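Local coordinates for DnaD domain protein (Enterococcus faecalis, PDB 2I5U) that is of uncharacterised function but, as a member of the DnaB/DnaD family, probably takes part in the initiation of DNA replication, at residues 46-51 / 61-66. Numbering follows the deposited sequence.
Sequences VKAIEI and NYINAI
Ala48 sits between two isoleucines of the facing helix, its CB 3.9 Å from CG2 of Ile63 and 4.1 Å from CG2 of Ile66. In both isoleucines this methyl branch is anti to the backbone N, while CG1 stands beside the N and carries CD1 to Ile49 in Ile63, and to Ile51 and the Ala48 O in Ile66. Ile63 sets its CD1 3.8 Å from Ile49 CG1, the two side chains crossing at a slant. Ile49 CB points away from the partner helix, yet its CG1 still makes this contact. Ile66, one turn on, sends its longer branch to Ile51: its CD1 meets Ile51 CG2 at 3.7 Å and also lies 4.0 Å from the Ala48 carbonyl O. Tyr62 adds a looser contact at the margin. With chi1 at -171° its ring swings nearer the partner helix, and CE2 at the ring edge comes within 4.3 Å of Ile51 CG2, which lies near the ring plane.

The short Ala48 side chain is consistent with the close approach of the backbones, CA to CA 5.7 Å from Ile63, although the axes of the two short segments stay 9.2 Å apart and are inclined at 126°. The contact thus joins helices 38-55 and 60-73, consecutive in the chain, within this all-helical DnaD domain fragment. Phe13 and Trp8 of the N-terminal part extend the apolar cluster around Ile63, and Trp70 covers Ala48 and Ile51 farther along helix 60-73. The side-chain contacts are all between apolar carbons, aliphatic apart from the Tyr62 edge, with one methyl also packed on a backbone carbonyl O; shape and burial of hydrocarbon, rather than directed polar bonds, probably provide the cohesion between these two segments.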
loop_
_atom_site.group_PDB
_atom_site.type_symbol
_atom_site.label_atom_id
_atom_site.label_comp_id
_atom_site.label_asym_id
_atom_site.label_seq_id
_atom_site.Cartn_x
_atom_site.Cartn_y
_atom_site.Cartn_z
ATOM N N VAL A 46 1.882 2.840 2.971
ATOM C CA VAL A 46 2.879 2.623 4.015
ATOM C C VAL A 46 2.208 2.120 5.294
ATOM O O VAL A 46 2.697 1.164 5.931
ATOM C CB VAL A 46 3.676 3.893 4.306
ATOM C CG1 VAL A 46 4.533 3.706 5.560
ATOM C CG2 VAL A 46 4.555 4.264 3.111
ATOM N N LYS A 47 1.104 2.757 5.684
ATOM C CA LYS A 47 0.386 2.345 6.890
ATOM C C LYS A 47 -0.146 0.902 6.784
ATOM O O LYS A 47 -0.081 0.143 7.744
ATOM C CB LYS A 47 -0.762 3.307 7.197
ATOM C CG LYS A 47 -1.530 2.976 8.455
ATOM C CD LYS A 47 -0.731 3.311 9.704
ATOM C CE LYS A 47 -0.997 2.349 10.848
ATOM N NZ LYS A 47 -0.074 1.178 10.780
ATOM N N ALA A 48 -0.716 0.538 5.634
ATOM C CA ALA A 48 -1.199 -0.830 5.435
ATOM C C ALA A 48 -0.026 -1.810 5.555
ATOM O O ALA A 48 -0.174 -2.890 6.106
ATOM C CB ALA A 48 -1.901 -0.987 4.073
ATOM N N ILE A 49 1.134 -1.451 5.035
ATOM C CA ILE A 49 2.305 -2.336 5.156
ATOM C C ILE A 49 2.724 -2.504 6.611
ATOM O O ILE A 49 3.014 -3.633 7.069
ATOM C CB ILE A 49 3.490 -1.826 4.303
ATOM C CG1 ILE A 49 3.132 -1.988 2.829
ATOM C CG2 ILE A 49 4.762 -2.591 4.610
ATOM C CD1 ILE A 49 4.122 -1.278 1.847
ATOM N N GLU A 50 2.693 -1.417 7.361
ATOM C CA GLU A 50 2.973 -1.473 8.811
ATOM C C GLU A 50 2.006 -2.400 9.535
ATOM O O GLU A 50 2.406 -3.196 10.394
ATOM C CB GLU A 50 2.887 -0.079 9.428
ATOM C CG GLU A 50 4.059 0.791 9.036
ATOM C CD GLU A 50 4.034 2.158 9.673
ATOM O OE1 GLU A 50 2.951 2.780 9.723
ATOM O OE2 GLU A 50 5.121 2.621 10.111
ATOM N N ILE A 51 0.729 -2.305 9.181
ATOM C CA ILE A 51 -0.303 -3.184 9.778
ATOM C C ILE A 51 -0.004 -4.662 9.467
ATOM O O ILE A 51 -0.090 -5.520 10.334
ATOM C CB ILE A 51 -1.708 -2.778 9.283
ATOM C CG1 ILE A 51 -2.126 -1.433 9.890
ATOM C CG2 ILE A 51 -2.739 -3.831 9.626
ATOM C CD1 ILE A 51 -3.324 -0.776 9.227
ATOM N N ASN A 61 -1.639 -9.891 -0.631
ATOM C CA ASN A 61 -3.055 -10.221 -0.435
ATOM C C ASN A 61 -3.629 -9.543 0.801
ATOM O O ASN A 61 -4.703 -8.966 0.758
ATOM C CB ASN A 61 -3.267 -11.731 -0.363
ATOM C CG ASN A 61 -3.098 -12.422 -1.713
ATOM O OD1 ASN A 61 -3.427 -11.861 -2.766
ATOM N ND2 ASN A 61 -2.647 -13.657 -1.677
ATOM N N TYR A 62 -2.885 -9.596 1.890
ATOM C CA TYR A 62 -3.355 -9.040 3.154
ATOM C C TYR A 62 -3.441 -7.512 3.056
ATOM O O TYR A 62 -4.432 -6.886 3.494
ATOM C CB TYR A 62 -2.406 -9.440 4.274
ATOM C CG TYR A 62 -2.892 -9.105 5.668
ATOM C CD1 TYR A 62 -3.691 -9.989 6.377
ATOM C CD2 TYR A 62 -2.469 -7.956 6.307
ATOM C CE1 TYR A 62 -4.101 -9.699 7.656
ATOM C CE2 TYR A 62 -2.884 -7.664 7.582
ATOM C CZ TYR A 62 -3.710 -8.533 8.242
ATOM O OH TYR A 62 -4.121 -8.267 9.554
ATOM N N ILE A 63 -2.428 -6.914 2.433
ATOM C CA ILE A 63 -2.403 -5.464 2.262
ATOM C C ILE A 63 -3.537 -4.991 1.348
ATOM O O ILE A 63 -4.190 -3.987 1.624
ATOM C CB ILE A 63 -1.021 -5.004 1.733
ATOM C CG1 ILE A 63 0.044 -5.255 2.805
ATOM C CG2 ILE A 63 -1.058 -3.553 1.326
ATOM C CD1 ILE A 63 1.415 -5.331 2.250
ATOM N N ASN A 64 -3.745 -5.706 0.254
ATOM C CA ASN A 64 -4.820 -5.406 -0.696
ATOM C C ASN A 64 -6.199 -5.385 -0.007
ATOM O O ASN A 64 -7.011 -4.505 -0.263
ATOM C CB ASN A 64 -4.773 -6.437 -1.837
ATOM C CG ASN A 64 -5.724 -6.137 -2.947
ATOM O OD1 ASN A 64 -5.773 -5.036 -3.470
ATOM N ND2 ASN A 64 -6.467 -7.150 -3.351
ATOM N N ALA A 65 -6.452 -6.359 0.847
ATOM C CA ALA A 65 -7.734 -6.410 1.562
ATOM C C ALA A 65 -7.931 -5.153 2.397
ATOM O O ALA A 65 -9.043 -4.583 2.439
ATOM C CB ALA A 65 -7.804 -7.635 2.421
ATOM N N ILE A 66 -6.866 -4.723 3.071
ATOM C CA ILE A 66 -6.927 -3.506 3.874
ATOM C C ILE A 66 -7.241 -2.296 3.012
ATOM O O ILE A 66 -8.120 -1.502 3.316
ATOM C CB ILE A 66 -5.603 -3.240 4.602
ATOM C CG1 ILE A 66 -5.288 -4.360 5.590
ATOM C CG2 ILE A 66 -5.658 -1.905 5.336
ATOM C CD1 ILE A 66 -3.880 -4.313 6.164
#